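PDB 6UKC: lysozyme from Penaeus vannamei, which probably hydrolyses the beta-1,4 linkages between N-acetylmuramic acid and N-acetylglucosamine in peptidoglycan, and those of chitodextrins, as a C-type lysozyme of glycosyl hydrolase family 22. Local coordinates for residues Phe7-Phe12 and Asp127-Glu132; Phe40-Ile45 and Met83-Thr88; Thr96-Thr101 and Lys109-Trp114. All blocks are in the same frame, centred on the assembly; numbering follows the deposited sequence.

In the fold
Three contacts hold separate parts of one C-type lysozyme fold. Contact 1 ties the chain ends, helix 9-20 to helix 126-134, and both other contacts lie in the sequence between its segments. Contact 2 comes next, joining the loop before strand 45-47 to the loop before helix 88-105. Contact 3 follows, packing the loop after helix 88-105 back onto that helix in the helical part. The centres of contacts 1 and 2 are about 17 Å apart, yet they touch: F7 N probably hydrogen-bonds to F40 O, K9 packs on F40, and F7 on T42 and I87. Contact 3 touches neither and lies across the chain's centre from contact 2, about 19 Å between centres.

Contact 1 (Phe7-Phe12 and Asp127-Glu132); sequences FGKCEF and DQYMAE
C10 and E132 bring the two backbones to their nearest approach, 7.8 Å between CA atoms, where the first turn of helix 9-20, with G8 at its N-cap position, meets helix 126-134. Across this gap reaches K9, whose side chain is stretched to its full length: CG stands anti to the backbone N (chi1 170°) and every later torsion is also near 180°, which carries NZ right up to the far helix. There the ammonium group has three partners. It donates to the backbone oxygen of Y129, NZ to O 2.6 Å, coming from above the carbonyl plane. It forms a salt bridge with E132, NZ to OE1 3.1 Å, meeting that oxygen on its anti side and somewhat out of the carboxylate plane. And it sits over the face of the Y129 ring, NZ 3.6 Å from the centroid and only 14° off the normal, a cation-pi contact that CE extends as a CH-pi contact with the same face.

Joining the first and last helices of the chain is a feature of the C-type lysozyme fold, and the covalent part of that join lies next door: C10 is disulfide-bonded to C133, the residue after E132. C10 SG also packs on E132 CG at 4.0 Å. M130 SD lies 4.3 Å from K9 CE, and the same side chain also touches A13 and K28. The Y129 hydroxyl hydrogen-bonds to E35 of helix 24-38, which helps to fix the ring that receives the lysine. The extended E11 side chain reaches back to the start of helix 9-20, OE2 accepting from G8 N at 3.0 Å from above the carboxylate plane, while its OE1 makes a salt bridge to K5.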
loop_
_atom_site.group_PDB
_atom_site.type_symbol
_atom_site.label_atom_id
_atom_site.label_comp_id
_atom_site.label_asym_id
_atom_site.label_seq_id
_atom_site.Cartn_x
_atom_site.Cartn_y
_atom_site.Cartn_z
ATOM N N PHE A 7 1.618 -12.444 -2.889
ATOM C CA PHE A 7 1.968 -12.893 -1.519
ATOM C C PHE A 7 0.779 -13.631 -0.872
ATOM O O PHE A 7 -0.412 -13.260 -1.078
ATOM C CB PHE A 7 2.383 -11.689 -0.676
ATOM C CG PHE A 7 3.706 -11.057 -1.046
ATOM C CD1 PHE A 7 4.886 -11.544 -0.520
ATOM C CD2 PHE A 7 3.772 -9.963 -1.903
ATOM C CE1 PHE A 7 6.100 -10.964 -0.849
ATOM C CE2 PHE A 7 4.985 -9.369 -2.211
ATOM C CZ PHE A 7 6.144 -9.862 -1.668
ATOM N N GLY A 8 1.074 -14.628 -0.048
ATOM C CA GLY A 8 0.171 -14.988 1.069
ATOM C C GLY A 8 0.130 -13.866 2.105
ATOM O O GLY A 8 1.125 -13.161 2.258
ATOM N N LYS A 9 -0.989 -13.697 2.803
ATOM C CA LYS A 9 -1.183 -12.636 3.831
ATOM C C LYS A 9 -0.082 -12.720 4.910
ATOM O O LYS A 9 0.571 -11.706 5.188
ATOM C CB LYS A 9 -2.592 -12.786 4.413
ATOM C CG LYS A 9 -2.895 -11.942 5.636
ATOM C CD LYS A 9 -4.247 -12.271 6.228
ATOM C CE LYS A 9 -4.447 -11.689 7.612
ATOM N NZ LYS A 9 -5.835 -11.909 8.085
ATOM N N CYS A 10 0.091 -13.879 5.533
ATOM C CA CYS A 10 1.113 -14.124 6.586
ATOM C C CYS A 10 2.511 -14.023 5.970
ATOM O O CYS A 10 3.396 -13.471 6.634
ATOM C CB CYS A 10 0.879 -15.464 7.271
ATOM S SG CYS A 10 -0.757 -15.534 8.040
ATOM N N GLU A 11 2.699 -14.478 4.734
ATOM C CA GLU A 11 3.998 -14.327 4.020
ATOM C C GLU A 11 4.342 -12.838 3.878
ATOM O O GLU A 11 5.495 -12.425 4.094
ATOM C CB GLU A 11 3.887 -14.971 2.652
ATOM C CG GLU A 11 5.201 -14.980 1.895
ATOM C CD GLU A 11 5.043 -15.260 0.412
ATOM O OE1 GLU A 11 6.009 -15.090 -0.305
ATOM O OE2 GLU A 11 3.941 -15.651 -0.006
ATOM N N PHE A 12 3.357 -12.041 3.519
ATOM C CA PHE A 12 3.505 -10.582 3.368
ATOM C C PHE A 12 3.769 -9.972 4.747
ATOM O O PHE A 12 4.700 -9.117 4.836
ATOM C CB PHE A 12 2.280 -9.985 2.689
ATOM C CG PHE A 12 2.412 -8.526 2.363
ATOM C CD1 PHE A 12 3.444 -8.071 1.561
ATOM C CD2 PHE A 12 1.521 -7.610 2.878
ATOM C CE1 PHE A 12 3.562 -6.728 1.262
ATOM C CE2 PHE A 12 1.657 -6.263 2.591
ATOM C CZ PHE A 12 2.671 -5.826 1.783
ATOM N N ASP A 127 -5.556 -6.593 15.222
ATOM C CA ASP A 127 -4.851 -7.643 16.002
ATOM C C ASP A 127 -5.606 -8.965 15.838
ATOM O O ASP A 127 -4.956 -9.968 15.480
ATOM C CB ASP A 127 -4.587 -7.165 17.422
ATOM C CG ASP A 127 -3.470 -6.134 17.433
ATOM O OD1 ASP A 127 -2.386 -6.422 16.865
ATOM O OD2 ASP A 127 -3.711 -5.035 17.937
ATOM N N GLN A 128 -6.932 -8.957 15.973
ATOM C CA GLN A 128 -7.766 -10.130 15.587
ATOM C C GLN A 128 -7.485 -10.518 14.121
ATOM O O GLN A 128 -7.171 -11.701 13.858
ATOM C CB GLN A 128 -9.253 -9.850 15.802
ATOM C CG GLN A 128 -10.100 -11.074 15.482
ATOM C CD GLN A 128 -9.836 -12.278 16.366
ATOM O OE1 GLN A 128 -9.509 -12.188 17.542
ATOM N NE2 GLN A 128 -10.065 -13.448 15.817
ATOM N N TYR A 129 -7.574 -9.559 13.201
ATOM C CA TYR A 129 -7.365 -9.769 11.742
ATOM C C TYR A 129 -6.018 -10.476 11.497
ATOM O O TYR A 129 -5.967 -11.418 10.650
ATOM C CB TYR A 129 -7.521 -8.428 11.008
ATOM C CG TYR A 129 -7.034 -8.418 9.590
ATOM C CD1 TYR A 129 -7.839 -8.875 8.557
ATOM C CD2 TYR A 129 -5.767 -7.944 9.273
ATOM C CE1 TYR A 129 -7.399 -8.877 7.240
ATOM C CE2 TYR A 129 -5.307 -7.957 7.960
ATOM C CZ TYR A 129 -6.123 -8.432 6.945
ATOM O OH TYR A 129 -5.700 -8.454 5.654
ATOM N N MET A 130 -4.968 -10.084 12.236
ATOM C CA MET A 130 -3.599 -10.647 12.102
ATOM C C MET A 130 -3.432 -11.940 12.924
ATOM O O MET A 130 -2.330 -12.585 12.812
ATOM C CB MET A 130 -2.554 -9.621 12.550
ATOM C CG MET A 130 -2.413 -8.435 11.615
ATOM S SD MET A 130 -2.052 -8.927 9.907
ATOM C CE MET A 130 -0.598 -9.934 10.175
ATOM N N ALA A 131 -4.448 -12.345 13.701
ATOM C CA ALA A 131 -4.314 -13.468 14.659
ATOM C C ALA A 131 -3.880 -14.745 13.919
ATOM O O ALA A 131 -3.037 -15.486 14.458
ATOM C CB ALA A 131 -5.583 -13.664 15.451
ATOM N N GLU A 132 -4.393 -15.003 12.719
ATOM C CA GLU A 132 -4.043 -16.248 11.987
ATOM C C GLU A 132 -2.557 -16.227 11.616
ATOM O O GLU A 132 -2.041 -17.322 11.392
ATOM C CB GLU A 132 -4.868 -16.423 10.718
ATOM C CG GLU A 132 -4.437 -15.477 9.620
ATOM C CD GLU A 132 -5.073 -15.812 8.294
ATOM O OE1 GLU A 132 -5.883 -14.986 7.816
ATOM O OE2 GLU A 132 -4.783 -16.911 7.767
#

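Contact 2 (Phe40-Ile45 and Met83-Thr88); sequences FNTAAI and MSDDIT
T42 and M83 meet where two irregular loops of the C-type lysozyme fold run together, one entering the three-stranded antiparallel sheet and the other leading into helix 88-105. The first loop is tightened by a type I beta turn from N41 to A44 and by an Asx turn, N41 OD1 accepting from A43 N; in the second, S84 OG accepts from D86 N in an ST turn.

M83 reaches across to the turn with a bent chain. Its CG lies anti to the backbone N (chi1 -159°); bends at chi2 and chi3 then curl it so that CG rests on A43 CA at 3.6 Å and SD lies near the carbonyl oxygens of A43 and A44. The methyl CE ends 3.9 Å from I45 CD1, the two side chains crossing at about a right angle. Y55 of strand 53-55 touches both of them. Closer to the backbone, M83 CA directs a C-H toward T42 O, at 3.3 Å.

T42 sits tightly on the other loop, CB 3.1 Å from S84 O. CG2 faces I87 CG2 and F7, whereas OG1, placed between the backbone N and the carbonyl carbon (chi1 65°), is hydrogen-bonded to K5 O. D85 OD1 accepts from K5 N, so the N-terminal segment ties both loops. One water donates to both side chains, 2.6 Å from T42 OG1 and 2.7 Å from D85 OD1.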
loop_
_atom_site.group_PDB
_atom_site.type_symbol
_atom_site.label_atom_id
_atom_site.label_comp_id
_atom_site.label_asym_id
_atom_site.label_seq_id
_atom_site.Cartn_x
_atom_site.Cartn_y
_atom_site.Cartn_z
ATOM N N PHE A 40 -2.852 -8.787 -2.431
ATOM C CA PHE A 40 -1.377 -8.937 -2.260
ATOM C C PHE A 40 -0.702 -9.328 -3.583
ATOM O O PHE A 40 0.364 -10.020 -3.541
ATOM C CB PHE A 40 -1.046 -10.010 -1.222
ATOM C CG PHE A 40 -1.826 -9.949 0.057
ATOM C CD1 PHE A 40 -1.434 -9.103 1.092
ATOM C CD2 PHE A 40 -2.940 -10.751 0.237
ATOM C CE1 PHE A 40 -2.122 -9.094 2.298
ATOM C CE2 PHE A 40 -3.625 -10.742 1.442
ATOM C CZ PHE A 40 -3.222 -9.914 2.462
ATOM N N ASN A 41 -1.283 -8.886 -4.700
ATOM C CA ASN A 41 -0.756 -9.139 -6.066
ATOM C C ASN A 41 0.062 -7.923 -6.515
ATOM O O ASN A 41 -0.536 -6.843 -6.805
ATOM C CB ASN A 41 -1.897 -9.508 -7.017
ATOM C CG ASN A 41 -1.477 -9.548 -8.475
ATOM O OD1 ASN A 41 -0.316 -9.815 -8.809
ATOM N ND2 ASN A 41 -2.437 -9.274 -9.341
ATOM N N THR A 42 1.379 -8.104 -6.601
ATOM C CA THR A 42 2.354 -7.029 -6.922
ATOM C C THR A 42 2.154 -6.474 -8.344
ATOM O O THR A 42 2.688 -5.394 -8.611
ATOM C CB THR A 42 3.799 -7.520 -6.774
ATOM O OG1 THR A 42 4.075 -8.537 -7.744
ATOM C CG2 THR A 42 4.083 -8.026 -5.377
ATOM N N ALA A 43 1.467 -7.202 -9.235
ATOM C CA ALA A 43 1.228 -6.800 -10.640
ATOM C C ALA A 43 -0.210 -6.310 -10.841
ATOM O O ALA A 43 -0.530 -5.975 -11.987
ATOM C CB ALA A 43 1.570 -7.938 -11.576
ATOM N N ALA A 44 -1.021 -6.203 -9.782
ATOM C CA ALA A 44 -2.364 -5.571 -9.825
ATOM C C ALA A 44 -2.268 -4.164 -10.435
ATOM O O ALA A 44 -1.339 -3.417 -10.070
ATOM C CB ALA A 44 -2.961 -5.533 -8.439
ATOM N N ILE A 45 -3.161 -3.846 -11.376
ATOM C CA ILE A 45 -3.183 -2.560 -12.131
ATOM C C ILE A 45 -4.619 -2.249 -12.547
ATOM O O ILE A 45 -5.306 -3.171 -13.008
ATOM C CB ILE A 45 -2.232 -2.607 -13.347
ATOM C CG1 ILE A 45 -1.984 -1.200 -13.900
ATOM C CG2 ILE A 45 -2.717 -3.576 -14.434
ATOM C CD1 ILE A 45 -1.039 -1.158 -15.084
ATOM N N MET A 83 5.261 -1.751 -9.367
ATOM C CA MET A 83 4.640 -2.993 -9.889
ATOM C C MET A 83 5.748 -4.027 -10.090
ATOM O O MET A 83 6.077 -4.338 -11.227
ATOM C CB MET A 83 3.920 -2.700 -11.206
ATOM C CG MET A 83 2.875 -3.719 -11.557
ATOM S SD MET A 83 1.519 -2.930 -12.417
ATOM C CE MET A 83 2.443 -2.011 -13.650
ATOM N N SER A 84 6.324 -4.498 -8.994
ATOM C CA SER A 84 7.564 -5.302 -8.952
ATOM C C SER A 84 7.410 -6.421 -7.905
ATOM O O SER A 84 6.627 -6.247 -6.930
ATOM C CB SER A 84 8.720 -4.404 -8.653
ATOM O OG SER A 84 9.861 -5.145 -8.283
ATOM N N ASP A 85 8.093 -7.541 -8.127
ATOM C CA ASP A 85 8.185 -8.668 -7.170
ATOM C C ASP A 85 8.787 -8.121 -5.866
ATOM O O ASP A 85 8.341 -8.534 -4.797
ATOM C CB ASP A 85 9.005 -9.811 -7.772
ATOM C CG ASP A 85 8.277 -10.645 -8.810
ATOM O OD1 ASP A 85 7.110 -10.314 -9.164
ATOM O OD2 ASP A 85 8.883 -11.643 -9.249
ATOM N N ASP A 86 9.729 -7.180 -5.978
ATOM C CA ASP A 86 10.368 -6.457 -4.854
ATOM C C ASP A 86 9.564 -5.197 -4.486
ATOM O O ASP A 86 9.495 -4.276 -5.337
ATOM C CB ASP A 86 11.800 -6.100 -5.222
ATOM C CG ASP A 86 12.526 -5.411 -4.099
ATOM O OD1 ASP A 86 12.099 -4.295 -3.701
ATOM O OD2 ASP A 86 13.488 -6.002 -3.624
ATOM N N ILE A 87 9.105 -5.114 -3.223
ATOM C CA ILE A 87 8.101 -4.117 -2.740
ATOM C C ILE A 87 8.800 -2.902 -2.137
ATOM O O ILE A 87 8.092 -1.967 -1.702
ATOM C CB ILE A 87 7.142 -4.746 -1.710
ATOM C CG1 ILE A 87 7.883 -5.186 -0.438
ATOM C CG2 ILE A 87 6.391 -5.885 -2.366
ATOM C CD1 ILE A 87 7.126 -4.980 0.850
ATOM N N THR A 88 10.124 -2.908 -2.053
ATOM C CA THR A 88 10.851 -1.752 -1.460
ATOM C C THR A 88 10.204 -0.417 -1.883
ATOM O O THR A 88 9.850 0.383 -0.975
ATOM C CB THR A 88 12.358 -1.820 -1.745
ATOM O OG1 THR A 88 12.803 -3.119 -1.327
ATOM C CG2 THR A 88 13.120 -0.737 -1.010
HETATM O O HOH W 1 5.496 -8.309 -9.894
#

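Contact 3 (Thr96-Thr101 and Lys109-Trp114); sequences TIRRDT and KGYSAW
R98 and Y111 lie side by side and point the same way, with CD of the arginine set over one face of the tyrosine ring. This carbon is 3.6 Å from the ring centroid and displaced toward the rim, in a CH-pi contact. A bend at chi3 (53°) then turns the guanidinium until its plane stands 80° from that of the ring, and NH1 comes within 3.1 Å of Y111 OH in a weak, rather bent hydrogen bond. NH1 also has a long, weak ion pair with D26.

Beside this pair the backbones almost meet: R98 CA is 4.1 Å from G110 CA, and R98 CG packs directly on the glycine backbone, 3.6 Å from G110 CA. R98 CA also aims its hydrogen nearly straight at G110 O. T101 packs against that oxygen too, CB 3.4 Å from it, roughly at a right angle to the R98 approach, and places CG2 near K109 O. Its hydroxyl lies against A113 CB, OG1 to CB 3.3 Å, yet turns back to its own helix, where OG1 and the T101 amide reach I97 O from opposite faces of the carbonyl plane. K109 O likewise takes two donors, N and OG of S112.

I97 supplies the apolar part. Its CG2 touches A113 CB at 3.6 Å and W114 CH2 at 3.5 Å, the two partners about a right angle apart.

The turn thus packs against helix 88-105 just before helix 115-121, with W114 at its N-cap position. W30 of helix 24-38 meets both the Y111 and W114 rings edge-to-face; the three probably correspond to the hydrophobic box in the helical domain of C-type lysozymes. W114 NE1 hydrogen-bonds to F58 O between strands 53-55 and 60-61.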
loop_
_atom_site.group_PDB
_atom_site.type_symbol
_atom_site.label_atom_id
_atom_site.label_comp_id
_atom_site.label_asym_id
_atom_site.label_seq_id
_atom_site.Cartn_x
_atom_site.Cartn_y
_atom_site.Cartn_z
ATOM N N THR A 96 5.357 7.548 2.183
ATOM C CA THR A 96 5.263 8.971 1.753
ATOM C C THR A 96 3.792 9.391 1.600
ATOM O O THR A 96 3.450 10.548 1.996
ATOM C CB THR A 96 6.007 9.198 0.434
ATOM O OG1 THR A 96 7.359 8.888 0.732
ATOM C CG2 THR A 96 5.891 10.611 -0.103
ATOM N N ILE A 97 2.964 8.532 0.985
ATOM C CA ILE A 97 1.501 8.817 0.847
ATOM C C ILE A 97 0.905 8.969 2.256
ATOM O O ILE A 97 0.222 9.985 2.503
ATOM C CB ILE A 97 0.795 7.734 0.014
ATOM C CG1 ILE A 97 1.265 7.781 -1.446
ATOM C CG2 ILE A 97 -0.726 7.838 0.133
ATOM C CD1 ILE A 97 0.818 6.613 -2.260
ATOM N N ARG A 98 1.186 8.025 3.154
ATOM C CA ARG A 98 0.781 8.084 4.583
ATOM C C ARG A 98 1.340 9.355 5.242
ATOM O O ARG A 98 0.580 10.038 5.927
ATOM C CB ARG A 98 1.269 6.857 5.364
ATOM C CG ARG A 98 0.552 6.684 6.699
ATOM C CD ARG A 98 1.169 5.623 7.602
ATOM N NE ARG A 98 2.584 5.874 7.779
ATOM C CZ ARG A 98 3.530 4.949 7.851
ATOM N NH1 ARG A 98 3.218 3.663 7.769
ATOM N NH2 ARG A 98 4.799 5.318 7.985
ATOM N N ARG A 99 2.618 9.674 5.043
ATOM C CA ARG A 99 3.251 10.864 5.673
ATOM C C ARG A 99 2.512 12.120 5.194
ATOM O O ARG A 99 2.066 12.900 6.070
ATOM C CB ARG A 99 4.760 10.925 5.415
ATOM C CG ARG A 99 5.462 12.048 6.172
ATOM C CD ARG A 99 6.962 12.098 5.987
ATOM N NE ARG A 99 7.407 11.508 4.723
ATOM C CZ ARG A 99 7.828 10.243 4.546
ATOM N NH1 ARG A 99 7.898 9.387 5.553
ATOM N NH2 ARG A 99 8.202 9.834 3.349
ATOM N N ASP A 100 2.337 12.304 3.883
ATOM C CA ASP A 100 1.730 13.563 3.356
ATOM C C ASP A 100 0.258 13.684 3.780
ATOM O O ASP A 100 -0.165 14.796 4.220
ATOM C CB ASP A 100 1.868 13.640 1.834
ATOM C CG ASP A 100 3.309 13.890 1.408
ATOM O OD1 ASP A 100 4.211 13.847 2.280
ATOM O OD2 ASP A 100 3.523 14.135 0.201
ATOM N N THR A 101 -0.498 12.588 3.651
ATOM C CA THR A 101 -1.931 12.539 4.029
ATOM C C THR A 101 -2.050 12.968 5.492
ATOM O O THR A 101 -2.890 13.840 5.770
ATOM C CB THR A 101 -2.554 11.159 3.792
ATOM O OG1 THR A 101 -2.493 10.904 2.393
ATOM C CG2 THR A 101 -3.993 11.071 4.246
ATOM N N LYS A 109 -4.301 9.997 10.659
ATOM C CA LYS A 109 -5.237 9.893 9.499
ATOM C C LYS A 109 -4.477 9.516 8.212
ATOM O O LYS A 109 -5.086 9.551 7.138
ATOM C CB LYS A 109 -6.036 11.192 9.388
ATOM C CG LYS A 109 -6.734 11.608 10.685
ATOM C CD LYS A 109 -8.224 11.881 10.549
ATOM C CE LYS A 109 -8.596 12.453 9.195
ATOM N NZ LYS A 109 -9.996 12.928 9.172
ATOM N N GLY A 110 -3.212 9.086 8.318
ATOM C CA GLY A 110 -2.317 8.831 7.172
ATOM C C GLY A 110 -2.893 7.804 6.207
ATOM O O GLY A 110 -2.766 7.980 4.971
ATOM N N TYR A 111 -3.526 6.751 6.717
ATOM C CA TYR A 111 -3.971 5.629 5.848
ATOM C C TYR A 111 -5.289 5.959 5.139
ATOM O O TYR A 111 -5.670 5.171 4.263
ATOM C CB TYR A 111 -4.090 4.341 6.650
ATOM C CG TYR A 111 -2.800 3.857 7.253
ATOM C CD1 TYR A 111 -1.812 3.278 6.473
ATOM C CD2 TYR A 111 -2.597 3.898 8.620
ATOM C CE1 TYR A 111 -0.636 2.792 7.026
ATOM C CE2 TYR A 111 -1.425 3.419 9.187
ATOM C CZ TYR A 111 -0.440 2.860 8.390
ATOM O OH TYR A 111 0.704 2.362 8.967
ATOM N N SER A 112 -5.941 7.075 5.479
ATOM C CA SER A 112 -7.260 7.470 4.920
ATOM C C SER A 112 -7.133 7.826 3.430
ATOM O O SER A 112 -8.175 7.981 2.792
ATOM C CB SER A 112 -7.914 8.561 5.729
ATOM O OG SER A 112 -7.272 9.810 5.550
ATOM N N ALA A 113 -5.913 7.859 2.873
ATOM C CA ALA A 113 -5.626 8.039 1.426
ATOM C C ALA A 113 -6.070 6.805 0.628
ATOM O O ALA A 113 -6.228 6.930 -0.607
ATOM C CB ALA A 113 -4.161 8.313 1.208
ATOM N N TRP A 114 -6.291 5.669 1.298
ATOM C CA TRP A 114 -6.700 4.386 0.658
ATOM C C TRP A 114 -8.198 4.126 0.853
ATOM O O TRP A 114 -8.649 4.082 2.018
ATOM C CB TRP A 114 -5.874 3.228 1.216
ATOM C CG TRP A 114 -4.508 3.142 0.616
ATOM C CD1 TRP A 114 -4.160 2.454 -0.510
ATOM C CD2 TRP A 114 -3.309 3.760 1.106
ATOM N NE1 TRP A 114 -2.827 2.611 -0.756
ATOM C CE2 TRP A 114 -2.275 3.387 0.227
ATOM C CE3 TRP A 114 -2.996 4.555 2.211
ATOM C CZ2 TRP A 114 -0.961 3.810 0.407
ATOM C CZ3 TRP A 114 -1.699 4.969 2.387
ATOM C CH2 TRP A 114 -0.696 4.596 1.498
#